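Local coordinates for protein acyl-CoA dehydrogenase (Thermus thermophilus, PDB 2Z1Q) that probably oxidises saturated acyl-CoA thioesters to their 2,3-dehydroacyl-CoA products, using a bound FAD as cofactor, at residues A185-V193 with F205-F216. Numbering follows the deposited sequence.
Sequences AGFAHLFTV and FLVERDTPGLSF
The Phe216 ring carries Ala185 O over one face, near the rim, together with Arg209 NH2; its own CZ stands 3.6 Å above the centre of the Arg209 guanidinium plane. At the edge of the Phe191 ring, close to its plane, lie Val207 O and Arg209 NH1. Phe191 CZ also meets Phe216 CE2 at 3.5 Å, the ring planes 30° apart and displaced enough that little of one ring covers the other. Strands 190-197 and 201-208 form an antiparallel hairpin in the beta domain of the acyl-CoA dehydrogenase fold, where Phe191 pairs with Val207 through two 2.8 Å backbone bonds, N to O each way. On the buried face bearing Phe191, Val193 and Val207, branched apolar side chains fit: Val193 CG2 packs on Val207 CG2 at 3.9 Å. Arg209, extended from CG to NE with CG anti to the backbone N (chi1 -169°), is long enough to reach the 185-188 backbone. There Arg209 NH1 grips two carbonyls, Ala185 O at 2.9 Å, almost in the guanidinium plane, and Ala188 O at 2.9 Å on a lone pair. A leucine here would probably leave both carbonyls without this donor and that backbone less firmly fixed. The arginine's backbone N hydrogen-bonds to His189 O, and the His189 imidazole stacks on the Trp142 ring.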
ATOM      1  N   ALA B 185       1.256 -26.963  -7.440  1.00 22.95           N
ATOM      2  CA  ALA B 185       0.410 -27.868  -8.216  1.00 22.81           C
ATOM      3  C   ALA B 185       0.976 -28.236  -9.577  1.00 23.26           C
ATOM      4  O   ALA B 185       0.676 -29.304 -10.114  1.00 24.67           O
ATOM      5  CB  ALA B 185      -0.975 -27.266  -8.377  1.00 21.33           C
ATOM      6  N   GLY B 186       1.793 -27.360 -10.141  1.00 23.95           N
ATOM      7  CA  GLY B 186       2.367 -27.614 -11.444  1.00 25.82           C
ATOM      8  C   GLY B 186       3.428 -28.710 -11.489  1.00 28.00           C
ATOM      9  O   GLY B 186       3.697 -29.246 -12.559  1.00 26.51           O
ATOM     10  N   PHE B 187       4.024 -29.044 -10.342  1.00 28.06           N
ATOM     11  CA  PHE B 187       5.070 -30.068 -10.295  1.00 28.43           C
ATOM     12  C   PHE B 187       5.065 -30.929  -9.030  1.00 28.82           C
ATOM     13  O   PHE B 187       5.931 -31.786  -8.860  1.00 30.17           O
ATOM     14  CB  PHE B 187       6.444 -29.408 -10.457  1.00 26.85           C
ATOM     15  CG  PHE B 187       6.585 -28.121  -9.686  1.00 27.67           C
ATOM     16  CD1 PHE B 187       6.660 -26.902 -10.355  1.00 24.22           C
ATOM     17  CD2 PHE B 187       6.605 -28.126  -8.294  1.00 25.85           C
ATOM     18  CE1 PHE B 187       6.751 -25.706  -9.647  1.00 25.17           C
ATOM     19  CE2 PHE B 187       6.693 -26.937  -7.578  1.00 25.13           C
ATOM     20  CZ  PHE B 187       6.766 -25.724  -8.255  1.00 24.55           C
ATOM     21  N   ALA B 188       4.101 -30.700  -8.144  1.00 28.43           N
ATOM     22  CA  ALA B 188       4.009 -31.468  -6.905  1.00 27.63           C
ATOM     23  C   ALA B 188       3.708 -32.938  -7.187  1.00 28.39           C
ATOM     24  O   ALA B 188       2.875 -33.255  -8.043  1.00 29.02           O
ATOM     25  CB  ALA B 188       2.920 -30.887  -6.009  1.00 25.76           C
ATOM     26  N   HIS B 189       4.380 -33.822  -6.445  1.00 28.43           N
ATOM     27  CA  HIS B 189       4.210 -35.271  -6.567  1.00 26.48           C
ATOM     28  C   HIS B 189       3.180 -35.774  -5.569  1.00 26.23           C
ATOM     29  O   HIS B 189       2.431 -36.712  -5.852  1.00 23.44           O
ATOM     30  CB  HIS B 189       5.537 -35.981  -6.296  1.00 28.72           C
ATOM     31  CG  HIS B 189       6.664 -35.485  -7.143  1.00 32.19           C
ATOM     32  ND1 HIS B 189       6.873 -35.933  -8.429  1.00 33.13           N
ATOM     33  CD2 HIS B 189       7.593 -34.522  -6.920  1.00 31.40           C
ATOM     34  CE1 HIS B 189       7.878 -35.264  -8.963  1.00 33.54           C
ATOM     35  NE2 HIS B 189       8.332 -34.402  -8.071  1.00 33.21           N
ATOM     36  N   LEU B 190       3.154 -35.165  -4.387  1.00 25.99           N
ATOM     37  CA  LEU B 190       2.213 -35.576  -3.354  1.00 26.76           C
ATOM     38  C   LEU B 190       1.215 -34.462  -3.045  1.00 27.94           C
ATOM     39  O   LEU B 190       1.580 -33.294  -2.951  1.00 28.18           O
ATOM     40  CB  LEU B 190       2.965 -35.973  -2.082  1.00 26.91           C
ATOM     41  CG  LEU B 190       2.115 -36.484  -0.913  1.00 29.24           C
ATOM     42  CD1 LEU B 190       1.392 -37.759  -1.318  1.00 27.52           C
ATOM     43  CD2 LEU B 190       3.008 -36.744   0.286  1.00 29.89           C
ATOM     44  N   PHE B 191      -0.049 -34.833  -2.873  1.00 28.72           N
ATOM     45  CA  PHE B 191      -1.104 -33.861  -2.587  1.00 28.82           C
ATOM     46  C   PHE B 191      -1.927 -34.217  -1.348  1.00 29.37           C
ATOM     47  O   PHE B 191      -2.488 -35.311  -1.264  1.00 30.47           O
ATOM     48  CB  PHE B 191      -2.070 -33.752  -3.786  1.00 27.07           C
ATOM     49  CG  PHE B 191      -1.522 -32.991  -4.960  1.00 26.28           C
ATOM     50  CD1 PHE B 191      -1.762 -31.626  -5.083  1.00 25.83           C
ATOM     51  CD2 PHE B 191      -0.790 -33.636  -5.957  1.00 25.71           C
ATOM     52  CE1 PHE B 191      -1.282 -30.912  -6.180  1.00 23.34           C
ATOM     53  CE2 PHE B 191      -0.309 -32.924  -7.066  1.00 25.77           C
ATOM     54  CZ  PHE B 191      -0.557 -31.564  -7.172  1.00 23.70           C
ATOM     55  N   THR B 192      -2.014 -33.297  -0.391  1.00 28.59           N
ATOM     56  CA  THR B 192      -2.846 -33.537   0.795  1.00 29.79           C
ATOM     57  C   THR B 192      -4.172 -32.819   0.487  1.00 30.17           C
ATOM     58  O   THR B 192      -4.230 -31.589   0.467  1.00 30.76           O
ATOM     59  CB  THR B 192      -2.183 -32.971   2.094  1.00 28.51           C
ATOM     60  OG1 THR B 192      -0.996 -33.712   2.383  1.00 28.36           O
ATOM     61  CG2 THR B 192      -3.128 -33.094   3.280  1.00 28.34           C
ATOM     62  N   VAL B 193      -5.227 -33.587   0.221  1.00 31.40           N
ATOM     63  CA  VAL B 193      -6.518 -32.999  -0.129  1.00 30.74           C
ATOM     64  C   VAL B 193      -7.584 -33.162   0.937  1.00 31.91           C
ATOM     65  O   VAL B 193      -7.719 -34.236   1.525  1.00 32.02           O
ATOM     66  CB  VAL B 193      -7.048 -33.622  -1.423  1.00 30.74           C
ATOM     67  CG1 VAL B 193      -8.316 -32.894  -1.898  1.00 30.07           C
ATOM     68  CG2 VAL B 193      -5.959 -33.595  -2.465  1.00 28.44           C
ATOM     69  N   PHE B 205      -6.791 -36.438   2.837  1.00 30.78           N
ATOM     70  CA  PHE B 205      -6.367 -37.600   2.051  1.00 32.31           C
ATOM     71  C   PHE B 205      -5.036 -37.384   1.333  1.00 32.72           C
ATOM     72  O   PHE B 205      -4.737 -36.285   0.872  1.00 33.48           O
ATOM     73  CB  PHE B 205      -7.418 -37.959   0.987  1.00 33.40           C
ATOM     74  CG  PHE B 205      -8.774 -38.283   1.541  1.00 35.04           C
ATOM     75  CD1 PHE B 205      -9.637 -37.272   1.960  1.00 34.78           C
ATOM     76  CD2 PHE B 205      -9.199 -39.604   1.632  1.00 35.63           C
ATOM     77  CE1 PHE B 205     -10.898 -37.573   2.458  1.00 32.67           C
ATOM     78  CE2 PHE B 205     -10.466 -39.914   2.132  1.00 36.77           C
ATOM     79  CZ  PHE B 205     -11.313 -38.896   2.544  1.00 34.63           C
ATOM     80  N   LEU B 206      -4.244 -38.446   1.222  1.00 34.01           N
ATOM     81  CA  LEU B 206      -2.959 -38.381   0.523  1.00 33.95           C
ATOM     82  C   LEU B 206      -3.235 -38.835  -0.912  1.00 33.70           C
ATOM     83  O   LEU B 206      -3.707 -39.948  -1.124  1.00 34.45           O
ATOM     84  CB  LEU B 206      -1.944 -39.314   1.183  1.00 33.42           C
ATOM     85  CG  LEU B 206      -1.639 -39.044   2.661  1.00 34.54           C
ATOM     86  CD1 LEU B 206      -0.969 -40.267   3.286  1.00 32.66           C
ATOM     87  CD2 LEU B 206      -0.759 -37.805   2.792  1.00 33.89           C
ATOM     88  N   VAL B 207      -2.958 -37.967  -1.886  1.00 33.41           N
ATOM     89  CA  VAL B 207      -3.199 -38.281  -3.292  1.00 32.37           C
ATOM     90  C   VAL B 207      -1.931 -38.080  -4.096  1.00 32.41           C
ATOM     91  O   VAL B 207      -1.327 -37.006  -4.069  1.00 32.83           O
ATOM     92  CB  VAL B 207      -4.315 -37.372  -3.890  1.00 32.57           C
ATOM     93  CG1 VAL B 207      -4.672 -37.822  -5.316  1.00 29.94           C
ATOM     94  CG2 VAL B 207      -5.529 -37.410  -2.999  1.00 30.95           C
ATOM     95  N   GLU B 208      -1.526 -39.117  -4.810  1.00 31.61           N
ATOM     96  CA  GLU B 208      -0.324 -39.028  -5.617  1.00 33.48           C
ATOM     97  C   GLU B 208      -0.672 -38.372  -6.943  1.00 32.67           C
ATOM     98  O   GLU B 208      -1.760 -38.586  -7.483  1.00 31.24           O
ATOM     99  CB  GLU B 208       0.260 -40.422  -5.819  1.00 35.12           C
ATOM    100  CG  GLU B 208       0.378 -41.156  -4.489  1.00 38.06           C
ATOM    101  CD  GLU B 208       1.165 -42.447  -4.583  1.00 39.54           C
ATOM    102  OE1 GLU B 208       0.683 -43.393  -5.237  1.00 41.28           O
ATOM    103  OE2 GLU B 208       2.266 -42.520  -4.000  1.00 38.31           O
ATOM    104  N   ARG B 209       0.254 -37.565  -7.450  1.00 32.57           N
ATOM    105  CA  ARG B 209       0.031 -36.864  -8.700  1.00 33.49           C
ATOM    106  C   ARG B 209      -0.449 -37.771  -9.829  1.00 35.32           C
ATOM    107  O   ARG B 209      -1.397 -37.430 -10.531  1.00 36.29           O
ATOM    108  CB  ARG B 209       1.303 -36.146  -9.141  1.00 30.62           C
ATOM    109  CG  ARG B 209       1.063 -35.189 -10.291  1.00 28.22           C
ATOM    110  CD  ARG B 209       2.356 -34.713 -10.903  1.00 28.48           C
ATOM    111  NE  ARG B 209       2.112 -33.674 -11.898  1.00 30.65           N
ATOM    112  CZ  ARG B 209       1.780 -32.420 -11.606  1.00 29.86           C
ATOM    113  NH1 ARG B 209       1.653 -32.037 -10.342  1.00 24.83           N
ATOM    114  NH2 ARG B 209       1.554 -31.553 -12.588  1.00 30.03           N
ATOM    115  N   ASP B 210       0.197 -38.921  -9.998  1.00 37.53           N
ATOM    116  CA  ASP B 210      -0.166 -39.850 -11.073  1.00 39.91           C
ATOM    117  C   ASP B 210      -1.471 -40.627 -10.877  1.00 40.36           C
ATOM    118  O   ASP B 210      -1.643 -41.709 -11.442  1.00 42.88           O
ATOM    119  CB  ASP B 210       0.988 -40.839 -11.318  1.00 42.11           C
ATOM    120  CG  ASP B 210       2.249 -40.153 -11.846  1.00 44.56           C
ATOM    121  OD1 ASP B 210       3.302 -40.829 -11.940  1.00 45.99           O
ATOM    122  OD2 ASP B 210       2.189 -38.947 -12.173  1.00 44.21           O
ATOM    123  N   THR B 211      -2.399 -40.083 -10.097  1.00 39.97           N
ATOM    124  CA  THR B 211      -3.676 -40.750  -9.862  1.00 38.72           C
ATOM    125  C   THR B 211      -4.709 -40.344 -10.930  1.00 40.04           C
ATOM    126  O   THR B 211      -4.971 -39.153 -11.135  1.00 40.22           O
ATOM    127  CB  THR B 211      -4.237 -40.421  -8.455  1.00 40.96           C
ATOM    128  OG1 THR B 211      -3.363 -40.950  -7.446  1.00 41.87           O
ATOM    129  CG2 THR B 211      -5.629 -41.035  -8.267  1.00 40.04           C
ATOM    130  N   PRO B 212      -5.302 -41.326 -11.629  1.00 37.66           N
ATOM    131  CA  PRO B 212      -6.298 -41.046 -12.670  1.00 37.10           C
ATOM    132  C   PRO B 212      -7.475 -40.225 -12.144  1.00 36.18           C
ATOM    133  O   PRO B 212      -7.952 -40.461 -11.036  1.00 36.42           O
ATOM    134  CB  PRO B 212      -6.737 -42.447 -13.113  1.00 37.87           C
ATOM    135  CG  PRO B 212      -5.518 -43.284 -12.860  1.00 37.72           C
ATOM    136  CD  PRO B 212      -5.042 -42.772 -11.522  1.00 38.07           C
ATOM    137  N   GLY B 213      -7.945 -39.273 -12.945  1.00 34.88           N
ATOM    138  CA  GLY B 213      -9.065 -38.446 -12.523  1.00 33.59           C
ATOM    139  C   GLY B 213      -8.640 -37.122 -11.919  1.00 32.87           C
ATOM    140  O   GLY B 213      -9.459 -36.224 -11.722  1.00 33.39           O
ATOM    141  N   LEU B 214      -7.354 -37.002 -11.612  1.00 32.42           N
ATOM    142  CA  LEU B 214      -6.818 -35.774 -11.040  1.00 32.64           C
ATOM    143  C   LEU B 214      -6.168 -34.960 -12.146  1.00 32.13           C
ATOM    144  O   LEU B 214      -5.258 -35.435 -12.810  1.00 32.90           O
ATOM    145  CB  LEU B 214      -5.769 -36.092  -9.980  1.00 31.63           C
ATOM    146  CG  LEU B 214      -5.221 -34.863  -9.259  1.00 32.25           C
ATOM    147  CD1 LEU B 214      -6.143 -34.473  -8.115  1.00 28.28           C
ATOM    148  CD2 LEU B 214      -3.840 -35.178  -8.733  1.00 32.77           C
ATOM    149  N   SER B 215      -6.635 -33.731 -12.332  1.00 30.76           N
ATOM    150  CA  SER B 215      -6.093 -32.858 -13.374  1.00 29.95           C
ATOM    151  C   SER B 215      -5.819 -31.461 -12.815  1.00 28.58           C
ATOM    152  O   SER B 215      -6.220 -31.149 -11.703  1.00 28.28           O
ATOM    153  CB  SER B 215      -7.074 -32.762 -14.545  1.00 28.25           C
ATOM    154  OG  SER B 215      -8.328 -32.274 -14.098  1.00 28.89           O
ATOM    155  N   PHE B 216      -5.158 -30.614 -13.593  1.00 28.47           N
ATOM    156  CA  PHE B 216      -4.834 -29.274 -13.114  1.00 28.80           C
ATOM    157  C   PHE B 216      -5.159 -28.178 -14.121  1.00 28.62           C
ATOM    158  O   PHE B 216      -4.950 -28.352 -15.319  1.00 29.84           O
ATOM    159  CB  PHE B 216      -3.347 -29.204 -12.769  1.00 28.16           C
ATOM    160  CG  PHE B 216      -2.809 -30.464 -12.148  1.00 29.38           C
ATOM    161  CD1 PHE B 216      -2.356 -31.510 -12.942  1.00 29.22           C
ATOM    162  CD2 PHE B 216      -2.773 -30.609 -10.766  1.00 30.71           C
ATOM    163  CE1 PHE B 216      -1.871 -32.685 -12.371  1.00 29.47           C
ATOM    164  CE2 PHE B 216      -2.294 -31.775 -10.187  1.00 30.68           C
ATOM    165  CZ  PHE B 216      -1.840 -32.817 -10.989  1.00 30.93           C
TER